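Local coordinates for transcriptional regulator, TetR family (Marinobacter aquaeolei, PDB 3NNR), which probably binds DNA through an N-terminal helix-turn-helix domain and regulates transcription, as members of the TetR family generally do, at residues Y54-E59 against Y95-R100; D65-I70 against M81-E86; A126-F131 against L147-S152; G138-Q143 against P196-E201. One frame throughout, in Å; residues are numbered along the deposited sequence.

Contact 1. Residues Y54-E59 against Y95-R100; sequences YEIFQE and YRFFHR. With SO4 (sulfate ion), chain D.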
# COMPACT_ATOMS: atom_id res chain seq x y z
N TYR A 54 2.29 -21.31 -0.38
CA TYR A 54 3.41 -21.20 -1.32
C TYR A 54 2.98 -21.61 -2.73
O TYR A 54 3.25 -20.90 -3.71
CB TYR A 54 4.59 -22.04 -0.88
CG TYR A 54 5.82 -21.93 -1.76
CD1 TYR A 54 6.44 -20.70 -1.96
CD2 TYR A 54 6.45 -23.06 -2.28
CE1 TYR A 54 7.61 -20.57 -2.72
CE2 TYR A 54 7.66 -22.95 -3.05
CZ TYR A 54 8.22 -21.70 -3.26
OH TYR A 54 9.35 -21.54 -4.00
N GLU A 55 2.29 -22.74 -2.82
CA GLU A 55 1.83 -23.23 -4.12
C GLU A 55 0.77 -22.32 -4.75
O GLU A 55 0.80 -22.11 -5.95
CB GLU A 55 1.36 -24.67 -4.05
CG GLU A 55 1.05 -25.23 -5.49
CD GLU A 55 1.25 -26.70 -5.66
OE1 GLU A 55 1.94 -27.29 -4.78
OE2 GLU A 55 0.76 -27.26 -6.69
N ILE A 56 -0.12 -21.75 -3.95
CA ILE A 56 -1.07 -20.76 -4.45
C ILE A 56 -0.28 -19.56 -5.03
O ILE A 56 -0.57 -19.11 -6.15
CB ILE A 56 -2.02 -20.26 -3.37
CG1 ILE A 56 -3.01 -21.36 -2.96
CG2 ILE A 56 -2.77 -19.04 -3.87
CD1 ILE A 56 -3.90 -21.00 -1.69
N PHE A 57 0.70 -19.06 -4.28
CA PHE A 57 1.55 -17.98 -4.77
C PHE A 57 2.24 -18.33 -6.09
O PHE A 57 2.29 -17.51 -7.02
CB PHE A 57 2.62 -17.56 -3.76
CG PHE A 57 3.67 -16.70 -4.37
CD1 PHE A 57 3.41 -15.36 -4.63
CD2 PHE A 57 4.89 -17.22 -4.73
CE1 PHE A 57 4.36 -14.56 -5.22
CE2 PHE A 57 5.84 -16.43 -5.34
CZ PHE A 57 5.56 -15.09 -5.58
N GLN A 58 2.79 -19.54 -6.17
CA GLN A 58 3.42 -20.00 -7.40
C GLN A 58 2.49 -19.97 -8.62
O GLN A 58 3.00 -19.81 -9.73
CB GLN A 58 4.03 -21.39 -7.25
CG GLN A 58 5.28 -21.41 -6.41
CD GLN A 58 5.86 -22.81 -6.21
OE1 GLN A 58 5.13 -23.80 -6.00
NE2 GLN A 58 7.17 -22.89 -6.26
N GLU A 59 1.18 -20.16 -8.41
CA GLU A 59 0.19 -20.07 -9.50
C GLU A 59 -0.02 -18.59 -9.87
O GLU A 59 -0.15 -18.30 -11.05
CB GLU A 59 -1.18 -20.71 -9.19
CG GLU A 59 -1.22 -22.23 -8.79
CD GLU A 59 -0.66 -23.21 -9.83
OE1 GLU A 59 -0.75 -22.93 -11.06
OE2 GLU A 59 -0.15 -24.29 -9.41
N TYR A 95 -6.45 -12.93 -5.91
CA TYR A 95 -5.52 -13.40 -4.91
C TYR A 95 -5.44 -12.36 -3.78
O TYR A 95 -4.41 -12.24 -3.11
CB TYR A 95 -4.16 -13.65 -5.59
CG TYR A 95 -4.20 -14.84 -6.52
CD1 TYR A 95 -4.76 -14.73 -7.80
CD2 TYR A 95 -3.68 -16.09 -6.14
CE1 TYR A 95 -4.83 -15.82 -8.68
CE2 TYR A 95 -3.74 -17.22 -7.03
CZ TYR A 95 -4.31 -17.07 -8.31
OH TYR A 95 -4.41 -18.13 -9.23
N ARG A 96 -6.56 -11.68 -3.51
CA ARG A 96 -6.60 -10.59 -2.52
C ARG A 96 -6.08 -10.96 -1.13
O ARG A 96 -5.58 -10.07 -0.43
CB ARG A 96 -8.00 -9.90 -2.44
CG ARG A 96 -9.05 -10.63 -1.61
CD ARG A 96 -10.51 -10.25 -1.95
NE ARG A 96 -10.90 -11.04 -3.10
CZ ARG A 96 -11.91 -11.90 -3.18
NH1 ARG A 96 -12.80 -12.07 -2.21
NH2 ARG A 96 -12.08 -12.56 -4.33
N PHE A 97 -6.20 -12.23 -0.74
CA PHE A 97 -5.72 -12.71 0.58
C PHE A 97 -4.21 -12.50 0.78
O PHE A 97 -3.75 -12.29 1.90
CB PHE A 97 -6.02 -14.22 0.80
CG PHE A 97 -4.94 -15.13 0.27
CD1 PHE A 97 -4.87 -15.44 -1.07
CD2 PHE A 97 -3.93 -15.61 1.13
CE1 PHE A 97 -3.83 -16.25 -1.57
CE2 PHE A 97 -2.90 -16.39 0.65
CZ PHE A 97 -2.84 -16.71 -0.71
N PHE A 98 -3.45 -12.56 -0.31
CA PHE A 98 -2.00 -12.49 -0.26
C PHE A 98 -1.48 -11.13 0.21
O PHE A 98 -0.80 -11.05 1.24
CB PHE A 98 -1.43 -12.88 -1.61
CG PHE A 98 0.04 -13.05 -1.62
CD1 PHE A 98 0.61 -14.21 -1.14
CD2 PHE A 98 0.87 -12.08 -2.17
CE1 PHE A 98 1.98 -14.38 -1.15
CE2 PHE A 98 2.23 -12.24 -2.19
CZ PHE A 98 2.79 -13.39 -1.67
N HIS A 99 -1.86 -10.06 -0.48
CA HIS A 99 -1.40 -8.70 -0.11
C HIS A 99 -1.92 -8.20 1.23
O HIS A 99 -1.30 -7.33 1.86
CB HIS A 99 -1.67 -7.71 -1.23
CG HIS A 99 -1.03 -8.12 -2.51
ND1 HIS A 99 -1.64 -9.00 -3.38
CD2 HIS A 99 0.18 -7.82 -3.04
CE1 HIS A 99 -0.83 -9.21 -4.41
NE2 HIS A 99 0.28 -8.50 -4.23
N ARG A 100 -3.02 -8.79 1.68
CA ARG A 100 -3.66 -8.43 2.94
C ARG A 100 -2.82 -8.86 4.15
O ARG A 100 -2.67 -8.08 5.09
CB ARG A 100 -5.04 -9.04 2.97
CG ARG A 100 -5.87 -8.74 4.20
CD ARG A 100 -7.33 -9.00 3.86
NE ARG A 100 -7.60 -10.39 3.59
CZ ARG A 100 -8.61 -10.87 2.86
NH1 ARG A 100 -9.47 -10.11 2.22
NH2 ARG A 100 -8.73 -12.19 2.75
S SO4 D . -13.84 -9.72 0.76
O1 SO4 D . -14.78 -8.68 0.32
O2 SO4 D . -13.76 -9.93 2.23
O3 SO4 D . -14.30 -10.98 0.15
O4 SO4 D . -12.57 -9.19 0.28
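Phe-57 and Phe-98 meet as two aromatic rings whose planes are close to parallel, 21° apart, yet slid so far past each other that they hardly overlap. Their centroids are 5.3 Å apart. With CG of Phe-57 anti to the backbone N (chi1 167°), the CD1 side of its ring is brought to Phe-98, CD1 lying 3.6 Å from Phe-98 CZ. Tyr-116 of helix 110-136 touches Phe-57 and meets Phe-98 edge-to-face.

The aliphatic share falls to Ile-56. Its CG2 methyl reaches the rims of two rings at once, lying 3.8 Å from Tyr-95 CE2 and, at the same separation, from Phe-97 CE1, near the plane of each ring. Beyond them, Leu-11 and Leu-15 of helix 6-21 touch Ile-56 and Phe-97 respectively.

Away from the other segment, Arg-96 NH1 gives a weak hydrogen bond of 3.0 Å to O3 of a sulfate ion, probably taken from the crystallisation liquor.

No hydrogen bond links the two segments. Helix 49-67 leads, in TetR proteins, from the DNA-binding domain into the regulatory core; between 54-59 and 95-100 the contact is apolar and aromatic, an interface in which shape rather than directional bonding sets the fit.

Contact 2. Residues D65-I70 against M81-E86; sequences DYYLDI and MTFYLE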
# COMPACT_ATOMS: atom_id res chain seq x y z
N ASP A 65 3.51 -13.31 -14.54
CA ASP A 65 4.62 -13.46 -15.50
C ASP A 65 4.13 -13.67 -16.94
O ASP A 65 4.75 -13.17 -17.88
CB ASP A 65 5.51 -14.64 -15.14
CG ASP A 65 6.44 -14.36 -13.98
OD1 ASP A 65 6.61 -13.19 -13.51
OD2 ASP A 65 7.06 -15.35 -13.54
N TYR A 66 3.05 -14.44 -17.10
CA TYR A 66 2.46 -14.73 -18.40
C TYR A 66 1.81 -13.43 -18.92
O TYR A 66 2.05 -13.06 -20.04
CB TYR A 66 1.44 -15.90 -18.29
CG TYR A 66 0.99 -16.64 -19.55
CD1 TYR A 66 1.88 -16.94 -20.59
CD2 TYR A 66 -0.30 -17.18 -19.64
CE1 TYR A 66 1.46 -17.68 -21.73
CE2 TYR A 66 -0.73 -17.93 -20.78
CZ TYR A 66 0.15 -18.18 -21.83
OH TYR A 66 -0.26 -18.96 -22.96
N TYR A 67 1.06 -12.71 -18.09
CA TYR A 67 0.48 -11.44 -18.54
C TYR A 67 1.56 -10.39 -18.85
O TYR A 67 1.42 -9.66 -19.84
CB TYR A 67 -0.50 -10.86 -17.52
CG TYR A 67 -1.73 -11.70 -17.17
CD1 TYR A 67 -2.35 -12.51 -18.12
CD2 TYR A 67 -2.32 -11.59 -15.91
CE1 TYR A 67 -3.50 -13.24 -17.79
CE2 TYR A 67 -3.48 -12.31 -15.57
CZ TYR A 67 -4.06 -13.13 -16.51
OH TYR A 67 -5.18 -13.84 -16.19
N LEU A 68 2.61 -10.31 -18.03
CA LEU A 68 3.71 -9.33 -18.19
C LEU A 68 4.94 -9.82 -18.98
O LEU A 68 6.08 -9.40 -18.68
CB LEU A 68 4.13 -8.82 -16.83
CG LEU A 68 3.03 -8.20 -15.99
CD1 LEU A 68 3.62 -7.68 -14.67
CD2 LEU A 68 2.31 -7.09 -16.77
N ASP A 69 4.69 -10.72 -19.94
CA ASP A 69 5.71 -11.22 -20.84
C ASP A 69 5.45 -10.29 -22.01
O ASP A 69 4.50 -10.49 -22.78
CB ASP A 69 5.50 -12.70 -21.20
CG ASP A 69 6.59 -13.27 -22.09
OD1 ASP A 69 7.46 -12.52 -22.61
OD2 ASP A 69 6.56 -14.50 -22.26
N ILE A 70 6.28 -9.24 -22.07
CA ILE A 70 6.15 -8.17 -23.05
C ILE A 70 6.67 -8.63 -24.42
O ILE A 70 7.81 -9.11 -24.51
CB ILE A 70 6.92 -6.87 -22.65
CG1 ILE A 70 6.62 -6.44 -21.22
CG2 ILE A 70 6.63 -5.71 -23.64
CD1 ILE A 70 5.17 -6.30 -20.89
N MSE A 81 -1.62 -1.58 -23.18
CA MSE A 81 -1.50 -0.88 -21.90
C MSE A 81 -2.71 -1.22 -21.00
O MSE A 81 -2.52 -1.64 -19.86
CB MSE A 81 -1.34 0.63 -22.12
CG MSE A 81 -0.99 1.39 -20.87
SE MSE A 81 -0.97 3.27 -21.27
CE MSE A 81 -2.86 3.57 -21.63
N THR A 82 -3.91 -1.11 -21.55
CA THR A 82 -5.14 -1.39 -20.80
C THR A 82 -5.21 -2.86 -20.38
O THR A 82 -5.68 -3.17 -19.29
CB THR A 82 -6.39 -1.01 -21.61
OG1 THR A 82 -6.38 -1.72 -22.84
CG2 THR A 82 -6.38 0.44 -21.93
N PHE A 83 -4.72 -3.76 -21.23
CA PHE A 83 -4.67 -5.18 -20.90
C PHE A 83 -3.71 -5.40 -19.70
O PHE A 83 -4.10 -5.99 -18.68
CB PHE A 83 -4.28 -6.05 -22.09
CG PHE A 83 -3.67 -7.32 -21.65
CD1 PHE A 83 -4.45 -8.30 -21.05
CD2 PHE A 83 -2.28 -7.50 -21.71
CE1 PHE A 83 -3.86 -9.46 -20.54
CE2 PHE A 83 -1.69 -8.65 -21.24
CZ PHE A 83 -2.48 -9.64 -20.65
N TYR A 84 -2.48 -4.90 -19.79
CA TYR A 84 -1.52 -5.06 -18.69
C TYR A 84 -2.12 -4.56 -17.36
O TYR A 84 -1.99 -5.23 -16.32
CB TYR A 84 -0.18 -4.34 -18.93
CG TYR A 84 0.61 -4.76 -20.17
CD1 TYR A 84 0.84 -6.10 -20.45
CD2 TYR A 84 1.17 -3.82 -21.03
CE1 TYR A 84 1.57 -6.50 -21.58
CE2 TYR A 84 1.89 -4.20 -22.18
CZ TYR A 84 2.09 -5.54 -22.45
OH TYR A 84 2.79 -5.92 -23.58
N LEU A 85 -2.78 -3.40 -17.40
CA LEU A 85 -3.37 -2.81 -16.20
C LEU A 85 -4.56 -3.61 -15.70
O LEU A 85 -4.57 -4.01 -14.57
CB LEU A 85 -3.76 -1.33 -16.42
CG LEU A 85 -2.61 -0.34 -16.52
CD1 LEU A 85 -3.15 1.02 -16.87
CD2 LEU A 85 -1.84 -0.30 -15.22
N GLU A 86 -5.54 -3.86 -16.56
CA GLU A 86 -6.73 -4.63 -16.14
C GLU A 86 -6.42 -6.03 -15.59
O GLU A 86 -6.99 -6.44 -14.57
CB GLU A 86 -7.74 -4.77 -17.29
CG GLU A 86 -8.54 -3.48 -17.55
CD GLU A 86 -9.75 -3.66 -18.46
OE1 GLU A 86 -10.29 -4.78 -18.59
OE2 GLU A 86 -10.19 -2.65 -19.03
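The edge of the Phe-83 ring is turned toward the face of Tyr-67 in an offset T-shaped pair, the planes at 90° and the centroids 5.8 Å apart. The setting is a helix-loop-helix connection in the all-helical regulatory domain: helix 49-67 ends here, the chain leaves helical geometry at Leu-68, and helix 78-94 packs back against the turn. Phe-83 CZ leads the approach, 3.8 Å from Tyr-67 CD1. Near the plane of the same phenylalanine, at its edge, lies the Tyr-67 carbonyl oxygen, and this oxygen also sits at the edge of the Tyr-84 ring, 3.6 Å from Tyr-84 CE1. One carbonyl is thus flanked by the C-H rims of two rings.

Tyr-84 takes the larger part. Leu-68 CD2 comes obliquely to its CD1 at 4.1 Å, and Ile-70 crosses farther out along the ring. Ile-130 of helix 110-136 touches both Ile-70 and Tyr-84, while Pro-71 and Ile-76 meet the tyrosine from the loop. An alanine in place of Tyr-84 is likely to open a gap between helix 78-94 and the Leu-68 and Ile-70 side chains, and leave the Ile-70 methyls without their aromatic partner. The isoleucine is bent at its end, chi2 -53°, which brings CD1 at a slant to the phenol end of Tyr-84, 3.5 Å from CZ and 3.6 Å from the hydroxyl oxygen OH.

Contact 3. Residues A126-F131 against L147-S152; sequences AINRIF and LRSAMS
A helix-helix crossing in the C-terminal regulatory domain brings Phe-131 of helix 110-136 against Arg-148 and Ser-152 of helix 145-160. The short segments approach to 9.2 Å between axes, their directions 121° apart. The small Ser-152 lies at the nearest point, its CA and that of Ile-127 being the closest pair.

Ser-152 OG bonds back within its own helix to Arg-148 O at 2.8 Å, tilted out of the carbonyl plane. That oxygen also accepts from Ser-152 N, the two donors coming from opposite faces. Ser-152 OG also lies 3.4 Å from Phe-131 CD2 and 3.6 Å from the CG2 methyl of Ile-127. The edge of the Phe-131 ring points at the Ser-152 backbone N.

Arg-148 runs alongside Phe-131 in the opposite sense, its CD 3.8 Å from Phe-131 CB. The chain turns at chi3 (73°), bringing NE near the side-chain oxygen of Asn-128, 3.8 Å from OD1, too far to bond. NH1 has a weak hydrogen bond to Gln-143 O. An alanine at the Arg-148 position would probably uncover Phe-131 CB and the amide of Asn-128 and leave the Gln-143 carbonyl without this donor.

Val-155, a turn further along helix 145-160, touches Ile-127 and Phe-131, Glu-194 of helix 186-194 reaches Phe-131 and Met-151, and Thr-192 of the second subunit packs on Met-151.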
# COMPACT_ATOMS: atom_id res chain seq x y z
N ALA A 126 9.26 -5.12 -15.74
CA ALA A 126 8.25 -5.11 -16.81
C ALA A 126 7.62 -3.71 -16.89
O ALA A 126 7.30 -3.24 -17.99
CB ALA A 126 7.19 -6.18 -16.57
N ILE A 127 7.47 -3.03 -15.75
CA ILE A 127 6.94 -1.65 -15.74
C ILE A 127 7.94 -0.72 -16.44
O ILE A 127 7.54 0.09 -17.27
CB ILE A 127 6.60 -1.15 -14.33
CG1 ILE A 127 5.47 -1.99 -13.71
CG2 ILE A 127 6.15 0.30 -14.38
CD1 ILE A 127 5.33 -1.80 -12.22
N ASN A 128 9.24 -0.86 -16.13
CA ASN A 128 10.29 -0.10 -16.82
C ASN A 128 10.19 -0.31 -18.31
O ASN A 128 10.15 0.65 -19.09
CB ASN A 128 11.73 -0.49 -16.38
CG ASN A 128 12.24 0.37 -15.25
OD1 ASN A 128 12.42 1.58 -15.41
ND2 ASN A 128 12.52 -0.24 -14.11
N ARG A 129 10.10 -1.59 -18.67
CA ARG A 129 10.07 -1.99 -20.05
C ARG A 129 8.83 -1.46 -20.80
O ARG A 129 8.97 -1.03 -21.94
CB ARG A 129 10.25 -3.51 -20.20
CG ARG A 129 10.55 -3.99 -21.61
CD ARG A 129 11.72 -3.22 -22.28
NE ARG A 129 11.91 -3.60 -23.68
CZ ARG A 129 12.51 -2.86 -24.62
NH1 ARG A 129 12.98 -1.62 -24.37
NH2 ARG A 129 12.61 -3.35 -25.85
N ILE A 130 7.67 -1.43 -20.13
CA ILE A 130 6.43 -0.88 -20.73
C ILE A 130 6.62 0.61 -21.02
O ILE A 130 6.32 1.06 -22.12
CB ILE A 130 5.20 -1.11 -19.84
CG1 ILE A 130 4.79 -2.59 -19.89
CG2 ILE A 130 4.02 -0.28 -20.34
CD1 ILE A 130 4.02 -3.05 -18.64
N PHE A 131 7.12 1.36 -20.06
CA PHE A 131 7.40 2.77 -20.28
C PHE A 131 8.44 2.96 -21.39
O PHE A 131 8.28 3.85 -22.22
CB PHE A 131 7.94 3.45 -19.03
CG PHE A 131 6.96 3.62 -17.89
CD1 PHE A 131 5.59 3.85 -18.10
CD2 PHE A 131 7.45 3.71 -16.58
CE1 PHE A 131 4.73 4.06 -17.02
CE2 PHE A 131 6.61 3.93 -15.50
CZ PHE A 131 5.25 4.11 -15.71
N LEU A 147 14.71 8.79 -13.25
CA LEU A 147 13.32 9.26 -13.13
C LEU A 147 12.29 8.19 -13.57
O LEU A 147 11.17 8.16 -13.06
CB LEU A 147 13.13 10.58 -13.88
CG LEU A 147 11.75 11.26 -13.94
CD1 LEU A 147 11.01 11.22 -12.61
CD2 LEU A 147 11.89 12.74 -14.45
N ARG A 148 12.68 7.30 -14.49
CA ARG A 148 11.83 6.20 -14.95
C ARG A 148 11.77 5.05 -13.91
O ARG A 148 10.71 4.42 -13.76
CB ARG A 148 12.28 5.68 -16.34
CG ARG A 148 11.27 4.78 -17.02
CD ARG A 148 11.60 4.44 -18.50
NE ARG A 148 12.73 3.49 -18.68
CZ ARG A 148 13.93 3.74 -19.24
NH1 ARG A 148 14.26 4.93 -19.76
NH2 ARG A 148 14.83 2.75 -19.29
N SER A 149 12.89 4.74 -13.26
CA SER A 149 12.92 3.73 -12.17
C SER A 149 12.04 4.18 -11.00
O SER A 149 11.34 3.36 -10.40
CB SER A 149 14.33 3.51 -11.61
OG SER A 149 15.23 3.17 -12.64
N ALA A 150 12.14 5.48 -10.68
CA ALA A 150 11.33 6.11 -9.65
C ALA A 150 9.85 6.03 -10.04
O ALA A 150 9.03 5.56 -9.26
CB ALA A 150 11.75 7.55 -9.45
N MSE A 151 9.53 6.46 -11.25
CA MSE A 151 8.13 6.42 -11.71
C MSE A 151 7.54 5.02 -11.73
O MSE A 151 6.35 4.88 -11.45
CB MSE A 151 7.96 7.07 -13.07
CG MSE A 151 7.78 8.55 -12.96
SE MSE A 151 8.25 9.40 -14.57
CE MSE A 151 7.69 8.06 -15.96
N SER A 152 8.36 4.02 -12.06
CA SER A 152 7.95 2.63 -12.11
C SER A 152 7.59 2.11 -10.74
O SER A 152 6.60 1.42 -10.57
CB SER A 152 9.05 1.76 -12.76
OG SER A 152 9.22 2.09 -14.15

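Contact 4. Residues G138-Q143 against P196-E201; sequences GIIQPQ and PYLTPE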
# COMPACT_ATOMS: atom_id res chain seq x y z
N GLY A 138 6.04 6.64 -29.12
CA GLY A 138 5.66 8.06 -29.16
C GLY A 138 4.44 8.42 -28.32
O GLY A 138 3.84 9.46 -28.54
N ILE A 139 4.12 7.57 -27.34
CA ILE A 139 2.94 7.76 -26.47
C ILE A 139 3.30 8.67 -25.29
O ILE A 139 2.53 9.58 -24.97
CB ILE A 139 2.35 6.41 -26.01
CG1 ILE A 139 1.94 5.59 -27.25
CG2 ILE A 139 1.15 6.66 -25.11
CD1 ILE A 139 1.40 4.21 -26.96
N ILE A 140 4.43 8.40 -24.63
CA ILE A 140 4.93 9.28 -23.57
C ILE A 140 6.28 9.84 -24.01
O ILE A 140 6.89 9.36 -24.97
CB ILE A 140 5.04 8.59 -22.16
CG1 ILE A 140 6.18 7.56 -22.06
CG2 ILE A 140 3.72 7.95 -21.78
CD1 ILE A 140 6.33 6.96 -20.68
N GLN A 141 6.73 10.86 -23.29
CA GLN A 141 8.03 11.49 -23.55
C GLN A 141 9.11 10.60 -22.93
O GLN A 141 8.91 10.09 -21.83
CB GLN A 141 8.04 12.91 -22.99
CG GLN A 141 7.09 13.83 -23.78
CD GLN A 141 6.86 15.21 -23.16
OE1 GLN A 141 7.32 15.53 -22.06
NE2 GLN A 141 6.12 16.04 -23.90
N PRO A 142 10.24 10.38 -23.63
CA PRO A 142 11.28 9.50 -23.08
C PRO A 142 11.89 10.15 -21.86
O PRO A 142 12.10 11.37 -21.86
CB PRO A 142 12.30 9.41 -24.22
CG PRO A 142 12.19 10.73 -24.92
CD PRO A 142 10.75 11.16 -24.79
N GLN A 143 12.15 9.37 -20.81
CA GLN A 143 12.70 9.90 -19.56
C GLN A 143 14.04 9.28 -19.14
O GLN A 143 14.31 8.13 -19.51
CB GLN A 143 11.64 9.77 -18.44
CG GLN A 143 10.36 10.63 -18.64
CD GLN A 143 10.64 12.17 -18.76
OE1 GLN A 143 11.60 12.71 -18.18
NE2 GLN A 143 9.78 12.86 -19.51
N PRO A 196 1.16 14.27 -17.18
CA PRO A 196 2.03 15.36 -17.69
C PRO A 196 3.13 14.94 -18.69
O PRO A 196 3.67 15.83 -19.36
CB PRO A 196 2.65 15.93 -16.42
CG PRO A 196 2.73 14.77 -15.52
CD PRO A 196 1.52 13.92 -15.80
N TYR A 197 3.46 13.64 -18.77
CA TYR A 197 4.45 13.14 -19.74
C TYR A 197 3.86 12.71 -21.11
O TYR A 197 4.62 12.26 -21.99
CB TYR A 197 5.25 11.97 -19.15
CG TYR A 197 5.95 12.29 -17.85
CD1 TYR A 197 7.01 13.23 -17.81
CD2 TYR A 197 5.59 11.65 -16.65
CE1 TYR A 197 7.67 13.54 -16.59
CE2 TYR A 197 6.24 11.95 -15.43
CZ TYR A 197 7.29 12.89 -15.41
OH TYR A 197 7.92 13.15 -14.22
N LEU A 198 2.55 12.85 -21.30
CA LEU A 198 1.92 12.49 -22.57
C LEU A 198 2.39 13.44 -23.68
O LEU A 198 2.46 14.65 -23.47
CB LEU A 198 0.39 12.51 -22.47
CG LEU A 198 -0.27 11.51 -21.51
CD1 LEU A 198 -1.74 11.76 -21.41
CD2 LEU A 198 -0.03 10.06 -21.90
N THR A 199 2.75 12.86 -24.84
CA THR A 199 3.16 13.62 -26.03
C THR A 199 1.95 14.29 -26.70
O THR A 199 0.80 13.88 -26.44
CB THR A 199 3.79 12.71 -27.12
OG1 THR A 199 2.85 11.69 -27.51
CG2 THR A 199 5.07 12.04 -26.63
N PRO A 200 2.20 15.31 -27.55
CA PRO A 200 1.08 15.93 -28.27
C PRO A 200 0.21 14.94 -29.08
O PRO A 200 -1.02 15.03 -29.00
CB PRO A 200 1.78 16.96 -29.17
CG PRO A 200 2.98 17.37 -28.35
CD PRO A 200 3.44 16.11 -27.69
N GLU A 201 0.84 13.99 -29.80
CA GLU A 201 0.13 12.94 -30.58
C GLU A 201 -1.01 12.21 -29.83
O GLU A 201 -2.12 12.04 -30.35
CB GLU A 201 1.08 11.81 -31.02
CG GLU A 201 2.07 12.08 -32.13
CD GLU A 201 2.43 10.77 -32.90
OE1 GLU A 201 1.57 10.26 -33.65
OE2 GLU A 201 3.57 10.27 -32.75
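Thr-199 OG1 donates to Gly-138 O over 2.6 Å, the shortest polar bond between the two segments, meeting the oxygen some 26° out of the carbonyl plane. The hydroxyl sits between the backbone N and the carbonyl carbon of its own residue (chi1 58°), a rotation that also lays the CG2 methyl against the chain at Ile-140, 3.6 Å from its C atom. Two backbone bonds follow. Thr-199 N gives a bond of 3.3 Å to Ile-139 O, and Gln-141 N reaches Tyr-197 O at 2.8 Å.

The two backbone bonds form a single antiparallel beta bridge, with Ile-140 and Leu-198 as the non-hydrogen-bonded pair, in a chain otherwise built of helices. Gly-138 closes helix 110-136 with a Schellman motif, and its positive phi suits glycine.

Gln-141 CG lies 3.4 Å from Tyr-197 O, its side chain sliding past Thr-199. Gln-143 crosses the Tyr-197 ring at about a right angle, its amide plane 50° from the ring and NE2 3.3 Å from CD1. Leu-147 and Met-151 of helix 145-160 also touch that tyrosine, and Pro-196 of the second subunit packs against it.

Overall arrangement
Along the chain, contact 2 is nested inside the loop that contact 1 closes, and both draw on helix 49-67, with centres 18 Å apart. Contacts 3 and 4 come later, and their segments alternate along the chain, so the two contacts overlap in sequence. Contact 3 lies between its neighbours, its centre 14 Å from those of contacts 2 and 4. It touches contact 2 through Ile-130 and contact 4 through Met-151 and Tyr-197. Contacts 1 and 4 stand farthest apart, about 35 Å between centres. The series thus runs from the helix that follows the predicted DNA-binding motif to a part of the regulatory domain where contacts 3 and 4 both meet the second subunit.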